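Local coordinates for oxidoreductase, 2OG-Fe oxygenase family protein, putative, expressed (Oryza sativa subsp. japonica, PDB 5XOI), which probably acts as an iron(II)- and 2-oxoglutarate-dependent dioxygenase of the AlkB family, this chain being its oxygenase domain, at residues 55-60 and 124-129; 128-133 and 199-204; 14-19 and 94-99. All blocks are in the same frame, centred on the assembly; numbering follows the deposited sequence.

Contact 1 of 3, residues 55-60 and 124-129; sequences LQMMCL and ICLVNF
Gln56 with Phe129, Met58 with Val127 and Leu60 with Cys125 form antiparallel hydrogen-bonded pairs, each closed by two backbone N-H to O=C bonds. The shortest runs from Phe129 N to Gln56 O, 2.7 Å. In the non-hydrogen-bonded pairs between them, CA-H to O contacts add weaker attraction, as where Met57 CA lies 3.1 Å from Val127 O.

Apolar packing occupies both faces. On one, the Met57 chain bends at its thioether (chi3 -76°) and lays CE 3.6 Å from Leu126 CD2, a reach that suits flexible methionine. On the other, Met58 CG runs alongside Val127 CB, pointing the same way, and Leu60 CG comes within 4.0 Å of Val127 CG2; compact, branched valine fits under helix 22-37, where it touches Cys32. Beside the strand, Leu55 CD1 reaches Asn128 CB at 3.6 Å.

A water bridges Gln56 OE1 and Phe129 O, 3.0 Å from each, and the same OE1 lies at the edge of the Phe129 ring. Asn128 turns its amide to partners elsewhere, OD1 accepting from Arg48 and ND2 donating to Asn225.

The backbone pairing holds an edge strand of the large sheet and places Asn128, a 2-oxoglutarate-binding residue, where Arg48 and Asn225 hold its amide.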
ATOM      1  N   LEU A  55      -3.053   3.909 -14.289  1.00 14.67           N
ATOM      2  CA  LEU A  55      -2.229   3.285 -13.269  1.00 12.64           C
ATOM      3  C   LEU A  55      -0.983   2.690 -13.909  1.00 16.86           C
ATOM      4  O   LEU A  55      -1.073   1.970 -14.911  1.00 17.63           O
ATOM      5  CB  LEU A  55      -3.023   2.193 -12.525  1.00 12.47           C
ATOM      6  CG  LEU A  55      -2.212   1.288 -11.586  1.00 14.39           C
ATOM      7  CD1 LEU A  55      -1.774   2.060 -10.349  1.00 22.35           C
ATOM      8  CD2 LEU A  55      -3.024   0.050 -11.183  1.00 18.47           C
ATOM      9  N   GLN A  56       0.175   2.991 -13.329  1.00 17.58           N
ATOM     10  CA  GLN A  56       1.415   2.286 -13.626  1.00 15.83           C
ATOM     11  C   GLN A  56       1.941   1.658 -12.343  1.00 14.42           C
ATOM     12  O   GLN A  56       1.626   2.112 -11.242  1.00 16.14           O
ATOM     13  CB  GLN A  56       2.477   3.221 -14.213  1.00 18.25           C
ATOM     14  CG  GLN A  56       2.053   3.945 -15.493  1.00 20.75           C
ATOM     15  CD  GLN A  56       3.003   5.077 -15.830  1.00 27.62           C
ATOM     16  OE1 GLN A  56       2.697   6.250 -15.610  1.00 34.48           O
ATOM     17  NE2 GLN A  56       4.174   4.728 -16.345  1.00 29.26           N
ATOM     18  N   MET A  57       2.772   0.626 -12.488  1.00 13.01           N
ATOM     19  CA  MET A  57       3.265  -0.095 -11.324  1.00 13.45           C
ATOM     20  C   MET A  57       4.687  -0.578 -11.559  1.00 12.99           C
ATOM     21  O   MET A  57       5.152  -0.712 -12.695  1.00 14.02           O
ATOM     22  CB  MET A  57       2.360  -1.295 -10.976  1.00 15.69           C
ATOM     23  CG  MET A  57       2.292  -2.356 -12.086  1.00 16.85           C
ATOM     24  SD  MET A  57       1.272  -3.757 -11.579  1.00 18.60           S
ATOM     25  CE  MET A  57       2.399  -4.577 -10.455  1.00 22.61           C
ATOM     26  N   MET A  58       5.370  -0.842 -10.452  1.00 14.33           N
ATOM     27  CA  MET A  58       6.634  -1.552 -10.465  1.00 18.92           C
ATOM     28  C   MET A  58       6.772  -2.226  -9.115  1.00 18.44           C
ATOM     29  O   MET A  58       6.212  -1.762  -8.116  1.00 23.75           O
ATOM     30  CB  MET A  58       7.833  -0.634 -10.753  1.00 23.18           C
ATOM     31  CG  MET A  58       8.170   0.367  -9.660  1.00 25.45           C
ATOM     32  SD  MET A  58       9.871   1.037  -9.789  1.00 24.08           S
ATOM     33  CE  MET A  58      10.852  -0.405  -9.418  1.00 29.16           C
ATOM     34  N   CYS A  59       7.487  -3.342  -9.086  1.00 16.47           N
ATOM     35  CA  CYS A  59       7.658  -4.055  -7.833  1.00 14.26           C
ATOM     36  C   CYS A  59       9.073  -3.868  -7.317  1.00 19.62           C
ATOM     37  O   CYS A  59      10.016  -3.667  -8.089  1.00 21.18           O
ATOM     38  CB  CYS A  59       7.346  -5.546  -7.990  1.00 19.21           C
ATOM     39  SG  CYS A  59       5.593  -5.898  -8.306  1.00 23.17           S
ATOM     40  N   LEU A  60       9.205  -3.899  -5.996  1.00 18.67           N
ATOM     41  CA  LEU A  60      10.493  -4.036  -5.340  1.00 16.16           C
ATOM     42  C   LEU A  60      10.486  -5.333  -4.548  1.00 22.24           C
ATOM     43  O   LEU A  60       9.450  -5.732  -4.013  1.00 20.44           O
ATOM     44  CB  LEU A  60      10.795  -2.872  -4.390  1.00 20.04           C
ATOM     45  CG  LEU A  60      10.462  -1.466  -4.871  1.00 22.04           C
ATOM     46  CD1 LEU A  60      10.657  -0.465  -3.717  1.00 22.90           C
ATOM     47  CD2 LEU A  60      11.326  -1.098  -6.054  1.00 23.58           C
ATOM     48  N   ILE A 124       7.793  -8.181  -0.578  1.00 20.94           N
ATOM     49  CA  ILE A 124       7.021  -7.683  -1.710  1.00 24.91           C
ATOM     50  C   ILE A 124       6.719  -6.220  -1.430  1.00 24.37           C
ATOM     51  O   ILE A 124       6.171  -5.897  -0.373  1.00 17.73           O
ATOM     52  CB  ILE A 124       5.705  -8.464  -1.898  1.00 20.93           C
ATOM     53  CG1 ILE A 124       5.974  -9.948  -2.168  1.00 25.85           C
ATOM     54  CG2 ILE A 124       4.843  -7.840  -2.988  1.00 24.30           C
ATOM     55  CD1 ILE A 124       4.888 -10.858  -1.618  1.00 25.52           C
ATOM     56  N   CYS A 125       7.073  -5.335  -2.358  1.00 22.28           N
ATOM     57  CA  CYS A 125       6.545  -3.976  -2.350  1.00 17.46           C
ATOM     58  C   CYS A 125       5.976  -3.657  -3.722  1.00 21.01           C
ATOM     59  O   CYS A 125       6.713  -3.612  -4.712  1.00 22.92           O
ATOM     60  CB  CYS A 125       7.600  -2.947  -1.967  1.00 16.29           C
ATOM     61  SG  CYS A 125       6.948  -1.241  -1.977  1.00 24.72           S
ATOM     62  N   LEU A 126       4.673  -3.429  -3.774  1.00 14.95           N
ATOM     63  CA  LEU A 126       4.023  -2.994  -4.997  1.00 15.49           C
ATOM     64  C   LEU A 126       3.982  -1.471  -4.981  1.00 19.24           C
ATOM     65  O   LEU A 126       3.375  -0.875  -4.086  1.00 17.96           O
ATOM     66  CB  LEU A 126       2.617  -3.580  -5.095  1.00 19.05           C
ATOM     67  CG  LEU A 126       2.116  -3.984  -6.477  1.00 38.00           C
ATOM     68  CD1 LEU A 126       0.767  -4.662  -6.351  1.00 36.90           C
ATOM     69  CD2 LEU A 126       2.015  -2.766  -7.376  1.00 45.66           C
ATOM     70  N   VAL A 127       4.624  -0.848  -5.966  1.00 17.99           N
ATOM     71  CA  VAL A 127       4.620   0.601  -6.127  1.00 15.76           C
ATOM     72  C   VAL A 127       3.632   0.944  -7.236  1.00 16.78           C
ATOM     73  O   VAL A 127       3.867   0.623  -8.408  1.00 16.72           O
ATOM     74  CB  VAL A 127       6.022   1.134  -6.451  1.00 16.88           C
ATOM     75  CG1 VAL A 127       6.027   2.672  -6.432  1.00 15.85           C
ATOM     76  CG2 VAL A 127       7.030   0.568  -5.465  1.00 16.83           C
ATOM     77  N   ASN A 128       2.526   1.593  -6.868  1.00 12.35           N
ATOM     78  CA  ASN A 128       1.480   2.013  -7.800  1.00 14.22           C
ATOM     79  C   ASN A 128       1.569   3.517  -7.995  1.00 13.88           C
ATOM     80  O   ASN A 128       1.591   4.266  -7.012  1.00 13.98           O
ATOM     81  CB  ASN A 128       0.083   1.681  -7.256  1.00 13.51           C
ATOM     82  CG  ASN A 128      -0.164   0.193  -7.120  1.00 16.50           C
ATOM     83  OD1 ASN A 128      -0.230  -0.525  -8.124  1.00 18.38           O
ATOM     84  ND2 ASN A 128      -0.324  -0.282  -5.873  1.00 13.57           N
ATOM     85  N   PHE A 129       1.567   3.975  -9.242  1.00 12.98           N
ATOM     86  CA  PHE A 129       1.439   5.402  -9.494  1.00 12.35           C
ATOM     87  C   PHE A 129       0.152   5.675 -10.267  1.00 13.59           C
ATOM     88  O   PHE A 129      -0.072   5.096 -11.337  1.00 18.01           O
ATOM     89  CB  PHE A 129       2.623   5.981 -10.249  1.00 13.87           C
ATOM     90  CG  PHE A 129       2.475   7.456 -10.464  1.00 21.30           C
ATOM     91  CD1 PHE A 129       2.499   8.308  -9.379  1.00 25.18           C
ATOM     92  CD2 PHE A 129       2.213   7.973 -11.722  1.00 28.92           C
ATOM     93  CE1 PHE A 129       2.325   9.660  -9.544  1.00 32.71           C
ATOM     94  CE2 PHE A 129       2.037   9.333 -11.888  1.00 33.67           C
ATOM     95  CZ  PHE A 129       2.085  10.165 -10.796  1.00 23.49           C
TER
HETATM   96  O   HOH W   1       0.107   6.371 -14.036  1.00 23.95           O

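Contact 2 of 3, residues 128-133 and 199-204; sequences NFYTSS and HGVSRI. With MN (manganese (II) ion), chain C.
Tyr130 reaches from strand 124-131 toward Val201 and Ile204 of strand 198-205, and its ring is the centrepiece of the contact. Tyr130 and Val201 approach from opposite directions: the valine methyl CG2 comes to 3.7 Å from Tyr130 OH, meeting the phenol end obliquely to the ring. Ile204 instead crosses the tyrosine at about a right angle, near the root of the side chain. Chi1 of -53° sets Ile204 CG1 beside the backbone N, 3.7 Å from Thr131 O, and chi2 of -63° then carries CD1 to 3.9 Å from Tyr130 CB. Branched aliphatic residues suit these places because they fill the space beside an aromatic ring without competing for its hydroxyl.

That hydroxyl hydrogen-bonds a bound succinate, probably taken from the crystallisation liquor, and the ring also touches Arg223; Tyr130 and Arg223 both belong to the 2-oxoglutarate site. Cutting Tyr130 back to an alanine is likely to open a gap beside Val201 CG2 and Ile204 CD1 and to leave the succinate without its phenol partner.

The strands belong to the two facing sheets of the family's double-stranded beta-helix (jelly-roll); their axes are 8.5 Å apart, inclined at 52°, and no direct hydrogen bond joins the segments. A water mediates instead, donating to Ser132 O at 2.7 Å and accepting from Ile204 N at 3.0 Å.

At the far end of 199-204, His199 NE2 binds manganese at 2.2 Å, with a water also on the metal; His139 and Asp141 complete the family's two-histidine, one-carboxylate triad, in which iron(II) is the expected metal.

Val201 and Ile204 thus offer the hydroxyl no polar side-chain atom, and its hydrogen bond goes to the succinate, while the same strand supplies a metal ligand, consistent with co-substrate and metal being held in fixed relation.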
ATOM      1  N   ASN A 128       2.526   1.593  -6.868  1.00 12.35           N
ATOM      2  CA  ASN A 128       1.480   2.013  -7.800  1.00 14.22           C
ATOM      3  C   ASN A 128       1.569   3.517  -7.995  1.00 13.88           C
ATOM      4  O   ASN A 128       1.591   4.266  -7.012  1.00 13.98           O
ATOM      5  CB  ASN A 128       0.083   1.681  -7.256  1.00 13.51           C
ATOM      6  CG  ASN A 128      -0.164   0.193  -7.120  1.00 16.50           C
ATOM      7  OD1 ASN A 128      -0.230  -0.525  -8.124  1.00 18.38           O
ATOM      8  ND2 ASN A 128      -0.324  -0.282  -5.873  1.00 13.57           N
ATOM      9  N   PHE A 129       1.567   3.975  -9.242  1.00 12.98           N
ATOM     10  CA  PHE A 129       1.439   5.402  -9.494  1.00 12.35           C
ATOM     11  C   PHE A 129       0.152   5.675 -10.267  1.00 13.59           C
ATOM     12  O   PHE A 129      -0.072   5.096 -11.337  1.00 18.01           O
ATOM     13  CB  PHE A 129       2.623   5.981 -10.249  1.00 13.87           C
ATOM     14  CG  PHE A 129       2.475   7.456 -10.464  1.00 21.30           C
ATOM     15  CD1 PHE A 129       2.499   8.308  -9.379  1.00 25.18           C
ATOM     16  CD2 PHE A 129       2.213   7.973 -11.722  1.00 28.92           C
ATOM     17  CE1 PHE A 129       2.325   9.660  -9.544  1.00 32.71           C
ATOM     18  CE2 PHE A 129       2.037   9.333 -11.888  1.00 33.67           C
ATOM     19  CZ  PHE A 129       2.085  10.165 -10.796  1.00 23.49           C
ATOM     20  N   TYR A 130      -0.680   6.558  -9.717  1.00 12.38           N
ATOM     21  CA  TYR A 130      -1.943   6.987 -10.300  1.00 15.11           C
ATOM     22  C   TYR A 130      -1.796   8.427 -10.759  1.00 15.92           C
ATOM     23  O   TYR A 130      -1.381   9.275  -9.969  1.00 14.85           O
ATOM     24  CB  TYR A 130      -3.079   6.943  -9.263  1.00 13.94           C
ATOM     25  CG  TYR A 130      -3.339   5.624  -8.565  1.00 13.26           C
ATOM     26  CD1 TYR A 130      -2.540   5.207  -7.513  1.00 11.99           C
ATOM     27  CD2 TYR A 130      -4.406   4.820  -8.946  1.00 14.55           C
ATOM     28  CE1 TYR A 130      -2.791   4.001  -6.855  1.00 12.91           C
ATOM     29  CE2 TYR A 130      -4.666   3.614  -8.302  1.00 15.49           C
ATOM     30  CZ  TYR A 130      -3.861   3.216  -7.258  1.00 15.38           C
ATOM     31  OH  TYR A 130      -4.145   2.023  -6.628  1.00 16.47           O
ATOM     32  N   THR A 131      -2.154   8.724 -12.008  1.00 14.71           N
ATOM     33  CA  THR A 131      -2.348  10.125 -12.366  1.00 15.99           C
ATOM     34  C   THR A 131      -3.718  10.575 -11.850  1.00 21.25           C
ATOM     35  O   THR A 131      -4.406   9.846 -11.126  1.00 15.13           O
ATOM     36  CB  THR A 131      -2.179  10.338 -13.867  1.00 23.55           C
ATOM     37  OG1 THR A 131      -3.038   9.449 -14.584  1.00 22.61           O
ATOM     38  CG2 THR A 131      -0.740  10.057 -14.264  1.00 26.68           C
ATOM     39  N   SER A 132      -4.136  11.801 -12.189  1.00 25.37           N
ATOM     40  CA  SER A 132      -5.319  12.362 -11.538  1.00 20.11           C
ATOM     41  C   SER A 132      -6.586  11.571 -11.852  1.00 13.95           C
ATOM     42  O   SER A 132      -7.525  11.565 -11.049  1.00 18.95           O
ATOM     43  CB  SER A 132      -5.519  13.818 -11.943  1.00 19.49           C
ATOM     44  OG  SER A 132      -4.295  14.530 -11.983  1.00 22.14           O
ATOM     45  N   SER A 133      -6.636  10.900 -13.004  1.00 18.13           N
ATOM     46  CA  SER A 133      -7.807  10.107 -13.366  1.00 23.43           C
ATOM     47  C   SER A 133      -7.717   8.667 -12.878  1.00 17.72           C
ATOM     48  O   SER A 133      -8.506   7.827 -13.325  1.00 17.54           O
ATOM     49  CB  SER A 133      -8.017  10.111 -14.885  1.00 23.27           C
ATOM     50  OG  SER A 133      -6.827   9.739 -15.561  1.00 19.97           O
ATOM     51  N   HIS A 199     -10.869  -4.204  -1.425  1.00 14.58           N
ATOM     52  CA  HIS A 199     -10.449  -2.812  -1.289  1.00 18.08           C
ATOM     53  C   HIS A 199     -10.034  -2.274  -2.651  1.00 12.78           C
ATOM     54  O   HIS A 199      -9.803  -3.026  -3.604  1.00 13.11           O
ATOM     55  CB  HIS A 199      -9.301  -2.658  -0.279  1.00 14.62           C
ATOM     56  CG  HIS A 199      -8.099  -3.472  -0.627  1.00 12.84           C
ATOM     57  ND1 HIS A 199      -8.010  -4.819  -0.339  1.00 12.53           N
ATOM     58  CD2 HIS A 199      -6.970  -3.152  -1.298  1.00 16.93           C
ATOM     59  CE1 HIS A 199      -6.864  -5.285  -0.799  1.00 15.44           C
ATOM     60  NE2 HIS A 199      -6.220  -4.295  -1.392  1.00 12.23           N
ATOM     61  N   GLY A 200      -9.971  -0.952  -2.739  1.00 13.22           N
ATOM     62  CA  GLY A 200      -9.574  -0.339  -3.995  1.00 14.35           C
ATOM     63  C   GLY A 200      -9.551   1.169  -3.868  1.00 13.96           C
ATOM     64  O   GLY A 200      -9.751   1.731  -2.786  1.00 13.67           O
ATOM     65  N   VAL A 201      -9.314   1.824  -5.004  1.00 13.09           N
ATOM     66  CA  VAL A 201      -9.177   3.277  -5.047  1.00 14.41           C
ATOM     67  C   VAL A 201     -10.237   3.783  -6.018  1.00 16.46           C
ATOM     68  O   VAL A 201     -10.173   3.495  -7.221  1.00 16.69           O
ATOM     69  CB  VAL A 201      -7.766   3.724  -5.460  1.00 14.17           C
ATOM     70  CG1 VAL A 201      -7.743   5.241  -5.680  1.00 13.62           C
ATOM     71  CG2 VAL A 201      -6.745   3.367  -4.377  1.00 13.16           C
ATOM     72  N   SER A 202     -11.239   4.495  -5.496  1.00 16.32           N
ATOM     73  CA  SER A 202     -12.330   4.946  -6.354  1.00 13.57           C
ATOM     74  C   SER A 202     -12.042   6.271  -7.042  1.00 14.85           C
ATOM     75  O   SER A 202     -12.669   6.576  -8.071  1.00 20.26           O
ATOM     76  CB  SER A 202     -13.616   5.061  -5.540  1.00 16.14           C
ATOM     77  OG  SER A 202     -13.421   5.931  -4.437  1.00 21.85           O
ATOM     78  N   ARG A 203     -11.106   7.055  -6.514  1.00 13.17           N
ATOM     79  CA  ARG A 203     -10.881   8.408  -7.001  1.00 15.64           C
ATOM     80  C   ARG A 203      -9.580   8.939  -6.417  1.00 17.77           C
ATOM     81  O   ARG A 203      -9.243   8.638  -5.268  1.00 16.60           O
ATOM     82  CB  ARG A 203     -12.045   9.313  -6.586  1.00 19.98           C
ATOM     83  CG  ARG A 203     -12.272  10.527  -7.436  1.00 27.32           C
ATOM     84  CD  ARG A 203     -13.463  11.289  -6.854  1.00 34.90           C
ATOM     85  NE  ARG A 203     -13.984  12.315  -7.753  1.00 46.17           N
ATOM     86  CZ  ARG A 203     -13.301  13.384  -8.133  1.00 44.92           C
ATOM     87  NH1 ARG A 203     -12.064  13.558  -7.704  1.00 45.41           N
ATOM     88  NH2 ARG A 203     -13.853  14.281  -8.939  1.00 44.37           N
ATOM     89  N   ILE A 204      -8.860   9.717  -7.217  1.00 13.09           N
ATOM     90  CA  ILE A 204      -7.759  10.544  -6.740  1.00 14.25           C
ATOM     91  C   ILE A 204      -8.282  11.974  -6.676  1.00 16.37           C
ATOM     92  O   ILE A 204      -8.866  12.466  -7.648  1.00 18.29           O
ATOM     93  CB  ILE A 204      -6.529  10.446  -7.660  1.00 15.97           C
ATOM     94  CG1 ILE A 204      -6.098   8.983  -7.905  1.00 18.27           C
ATOM     95  CG2 ILE A 204      -5.382  11.298  -7.111  1.00 17.94           C
ATOM     96  CD1 ILE A 204      -5.655   8.223  -6.653  1.00 13.32           C
TER
HETATM   97 MN    MN C 402      -4.605  -4.526  -2.885  1.00 14.80          MN
HETATM   98  O   HOH W   2      -9.311   9.688 -10.138  1.00 14.89           O
HETATM   99  O   HOH W   3      -3.023  -3.875  -1.309  1.00 21.11           O

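Contact 3 of 3, residues 14-19 and 94-99; sequences VLLKKF and KDAIQA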
ATOM      1  N   VAL A  14      -5.795  -0.473  10.935  1.00 14.21           N
ATOM      2  CA  VAL A  14      -5.392   0.751  11.609  1.00 14.30           C
ATOM      3  C   VAL A  14      -4.892   1.728  10.556  1.00 15.86           C
ATOM      4  O   VAL A  14      -4.072   1.364   9.707  1.00 18.94           O
ATOM      5  CB  VAL A  14      -4.299   0.477  12.654  1.00 13.73           C
ATOM      6  CG1 VAL A  14      -3.747   1.779  13.219  1.00 21.87           C
ATOM      7  CG2 VAL A  14      -4.862  -0.396  13.766  1.00 14.11           C
ATOM      8  N   LEU A  15      -5.374   2.968  10.623  1.00 15.60           N
ATOM      9  CA  LEU A  15      -4.902   4.055   9.774  1.00 15.24           C
ATOM     10  C   LEU A  15      -4.043   4.994  10.617  1.00 18.79           C
ATOM     11  O   LEU A  15      -4.512   5.544  11.621  1.00 17.23           O
ATOM     12  CB  LEU A  15      -6.077   4.810   9.154  1.00 20.16           C
ATOM     13  CG  LEU A  15      -5.753   6.127   8.447  1.00 16.59           C
ATOM     14  CD1 LEU A  15      -4.822   5.900   7.251  1.00 18.57           C
ATOM     15  CD2 LEU A  15      -7.027   6.782   7.993  1.00 19.54           C
ATOM     16  N   LEU A  16      -2.787   5.157  10.218  1.00 16.17           N
ATOM     17  CA  LEU A  16      -1.832   6.011  10.925  1.00 13.27           C
ATOM     18  C   LEU A  16      -1.748   7.330  10.156  1.00 19.53           C
ATOM     19  O   LEU A  16      -1.117   7.412   9.094  1.00 18.90           O
ATOM     20  CB  LEU A  16      -0.473   5.324  11.039  1.00 13.30           C
ATOM     21  CG  LEU A  16      -0.430   3.996  11.792  1.00 15.42           C
ATOM     22  CD1 LEU A  16      -0.716   2.832  10.838  1.00 17.95           C
ATOM     23  CD2 LEU A  16       0.927   3.776  12.430  1.00 19.90           C
ATOM     24  N   LYS A  17      -2.398   8.365  10.684  1.00 15.87           N
ATOM     25  CA  LYS A  17      -2.463   9.638   9.971  1.00 16.35           C
ATOM     26  C   LYS A  17      -1.109  10.335   9.989  1.00 23.80           C
ATOM     27  O   LYS A  17      -0.490  10.481  11.047  1.00 19.57           O
ATOM     28  CB  LYS A  17      -3.524  10.551  10.591  1.00 20.12           C
ATOM     29  CG  LYS A  17      -4.949  10.031  10.486  1.00 20.25           C
ATOM     30  CD  LYS A  17      -5.425   9.931   9.048  1.00 18.83           C
ATOM     31  CE  LYS A  17      -5.411  11.286   8.357  1.00 22.48           C
ATOM     32  NZ  LYS A  17      -5.811  11.204   6.909  1.00 17.61           N
ATOM     33  N   LYS A  18      -0.664  10.790   8.814  1.00 19.67           N
ATOM     34  CA  LYS A  18       0.556  11.599   8.690  1.00 21.67           C
ATOM     35  C   LYS A  18       1.749  10.922   9.369  1.00 22.19           C
ATOM     36  O   LYS A  18       2.579  11.565  10.017  1.00 19.37           O
ATOM     37  CB  LYS A  18       0.331  13.007   9.251  1.00 24.95           C
ATOM     38  CG  LYS A  18      -0.771  13.800   8.536  1.00 35.31           C
ATOM     39  CD  LYS A  18      -0.525  13.875   7.034  1.00 33.32           C
ATOM     40  CE  LYS A  18      -1.726  14.480   6.285  1.00 40.08           C
ATOM     41  NZ  LYS A  18      -1.370  14.986   4.908  1.00 39.04           N
ATOM     42  N   PHE A  19       1.818   9.595   9.244  1.00 19.95           N
ATOM     43  CA  PHE A  19       2.865   8.839   9.926  1.00 18.44           C
ATOM     44  C   PHE A  19       4.239   9.086   9.305  1.00 21.04           C
ATOM     45  O   PHE A  19       5.248   9.143  10.022  1.00 19.32           O
ATOM     46  CB  PHE A  19       2.514   7.350   9.892  1.00 16.29           C
ATOM     47  CG  PHE A  19       3.393   6.489  10.742  1.00 16.10           C
ATOM     48  CD1 PHE A  19       3.271   6.502  12.123  1.00 19.40           C
ATOM     49  CD2 PHE A  19       4.331   5.646  10.160  1.00 18.19           C
ATOM     50  CE1 PHE A  19       4.085   5.690  12.920  1.00 18.79           C
ATOM     51  CE2 PHE A  19       5.150   4.833  10.944  1.00 19.05           C
ATOM     52  CZ  PHE A  19       5.025   4.860  12.326  1.00 15.83           C
ATOM     53  N   LYS A  94       8.055  -1.614   9.825  1.00 14.60           N
ATOM     54  CA  LYS A  94       8.084  -2.226  11.152  1.00 19.51           C
ATOM     55  C   LYS A  94       7.709  -1.226  12.237  1.00 20.33           C
ATOM     56  O   LYS A  94       7.051  -1.592  13.225  1.00 20.15           O
ATOM     57  CB  LYS A  94       9.469  -2.820  11.410  1.00 22.17           C
ATOM     58  CG  LYS A  94       9.689  -4.140  10.690  1.00 26.35           C
ATOM     59  CD  LYS A  94      11.153  -4.531  10.676  1.00 28.43           C
ATOM     60  CE  LYS A  94      11.467  -5.504   9.544  1.00 35.69           C
ATOM     61  NZ  LYS A  94      10.788  -6.810   9.743  1.00 40.43           N
ATOM     62  N   ASP A  95       8.127   0.035  12.084  1.00 17.34           N
ATOM     63  CA  ASP A  95       7.713   1.081  13.020  1.00 18.43           C
ATOM     64  C   ASP A  95       6.200   1.278  12.993  1.00 20.44           C
ATOM     65  O   ASP A  95       5.570   1.487  14.040  1.00 17.71           O
ATOM     66  CB  ASP A  95       8.410   2.405  12.682  1.00 18.25           C
ATOM     67  CG  ASP A  95       9.890   2.413  13.046  1.00 27.23           C
ATOM     68  OD1 ASP A  95      10.359   1.492  13.742  1.00 26.48           O
ATOM     69  OD2 ASP A  95      10.588   3.356  12.623  1.00 29.44           O
ATOM     70  N   ALA A  96       5.602   1.237  11.796  1.00 16.83           N
ATOM     71  CA  ALA A  96       4.157   1.408  11.676  1.00 18.51           C
ATOM     72  C   ALA A  96       3.408   0.285  12.379  1.00 17.09           C
ATOM     73  O   ALA A  96       2.401   0.526  13.057  1.00 18.46           O
ATOM     74  CB  ALA A  96       3.763   1.474  10.198  1.00 18.74           C
ATOM     75  N   ILE A  97       3.888  -0.950  12.226  1.00 15.65           N
ATOM     76  CA  ILE A  97       3.294  -2.080  12.930  1.00 17.18           C
ATOM     77  C   ILE A  97       3.458  -1.909  14.433  1.00 16.07           C
ATOM     78  O   ILE A  97       2.509  -2.102  15.201  1.00 20.92           O
ATOM     79  CB  ILE A  97       3.913  -3.397  12.433  1.00 15.92           C
ATOM     80  CG1 ILE A  97       3.543  -3.607  10.961  1.00 16.74           C
ATOM     81  CG2 ILE A  97       3.404  -4.567  13.256  1.00 20.44           C
ATOM     82  CD1 ILE A  97       4.284  -4.751  10.330  1.00 16.80           C
ATOM     83  N   GLN A  98       4.664  -1.549  14.872  1.00 15.23           N
ATOM     84  CA  GLN A  98       4.890  -1.331  16.299  1.00 17.04           C
ATOM     85  C   GLN A  98       3.962  -0.251  16.845  1.00 19.60           C
ATOM     86  O   GLN A  98       3.365  -0.409  17.918  1.00 17.99           O
ATOM     87  CB  GLN A  98       6.353  -0.953  16.541  1.00 23.80           C
ATOM     88  CG  GLN A  98       7.299  -2.132  16.667  1.00 31.91           C
ATOM     89  CD  GLN A  98       8.649  -1.732  17.255  1.00 46.34           C
ATOM     90  OE1 GLN A  98       9.057  -0.571  17.171  1.00 49.92           O
ATOM     91  NE2 GLN A  98       9.334  -2.692  17.875  1.00 52.38           N
ATOM     92  N   ALA A  99       3.820   0.858  16.117  1.00 16.16           N
ATOM     93  CA  ALA A  99       2.935   1.921  16.576  1.00 16.44           C
ATOM     94  C   ALA A  99       1.489   1.455  16.602  1.00 17.22           C
ATOM     95  O   ALA A  99       0.742   1.771  17.539  1.00 16.89           O
ATOM     96  CB  ALA A  99       3.082   3.160  15.686  1.00 18.55           C
TER
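Phe19 leans across to Ala96 and Ala99 on helix 87-106 from the end of a type II turn, Leu16 to Phe19, that follows strand 13-16. From CB, the torsion sets CG opposite the backbone N (chi1 -171°), and the ring extends toward the helix. Beyond CG it divides into two branches. Along the first, CD1 leads to CE1, which meets the methyl CB of Ala99 at 3.9 Å. Along the second, CD2 leads to CE2, and here Ala96 is the partner, its CB 3.7 Å away. The two branches join at CZ, the tip, which lies against the helix backbone itself: Ala96 CA is 3.6 Å from CZ, and Asp95 O comes to 3.8 Å from the same atom. These approaches are oblique to the ring.

One face of the ring has a partner from its own segment, for Leu16 CD2 sits 3.6 Å above the plane, displaced toward the rim. That methyl does double duty, since Leu16 CD2 also lies 3.6 Å from Ala96 O and 4.0 Å from Ala99 CB. Leucine and phenylalanine thus pack on each other and meet the helix together. Alanine suits the opposing positions: with only a methyl group on each, the helix backbone can come close enough for the ring tip to rest on Ala96 CA.

Lys17 of the turn forms salt bridges with Asp186 and Glu183, which places the turn near those residues. Plain apolar packing, away from the annotated sites, joins the turn to the helix. Helix 87-106 lies against the large sheet here: Leu16 also touches Leu6 of strand 6-10, while Phe19 and Ala96 both touch Val187 of strand 187-190, the neighbour of strand 13-16 on its other side.

From the N terminus, contact 3 opens first, at 14-19, and contact 1 opens at 55-60 before contact 3 closes at 94-99; contact 1 closes at 124-129, so the two loops cross. Contact 2 opens at 128-133, sharing Asn128 and Phe129 with contact 1, and closes at 199-204; it follows contact 3 in series. Contacts 1 and 2 touch through Leu55 CD1 and Tyr130 CE2, 3.9 Å apart. Contact 3 stands apart across the chain's centre, its own centre about 20 Å from that of contact 1. Together they join an edge of the large sheet, the four-stranded sheet that carries His199, and the helix backing the large sheet.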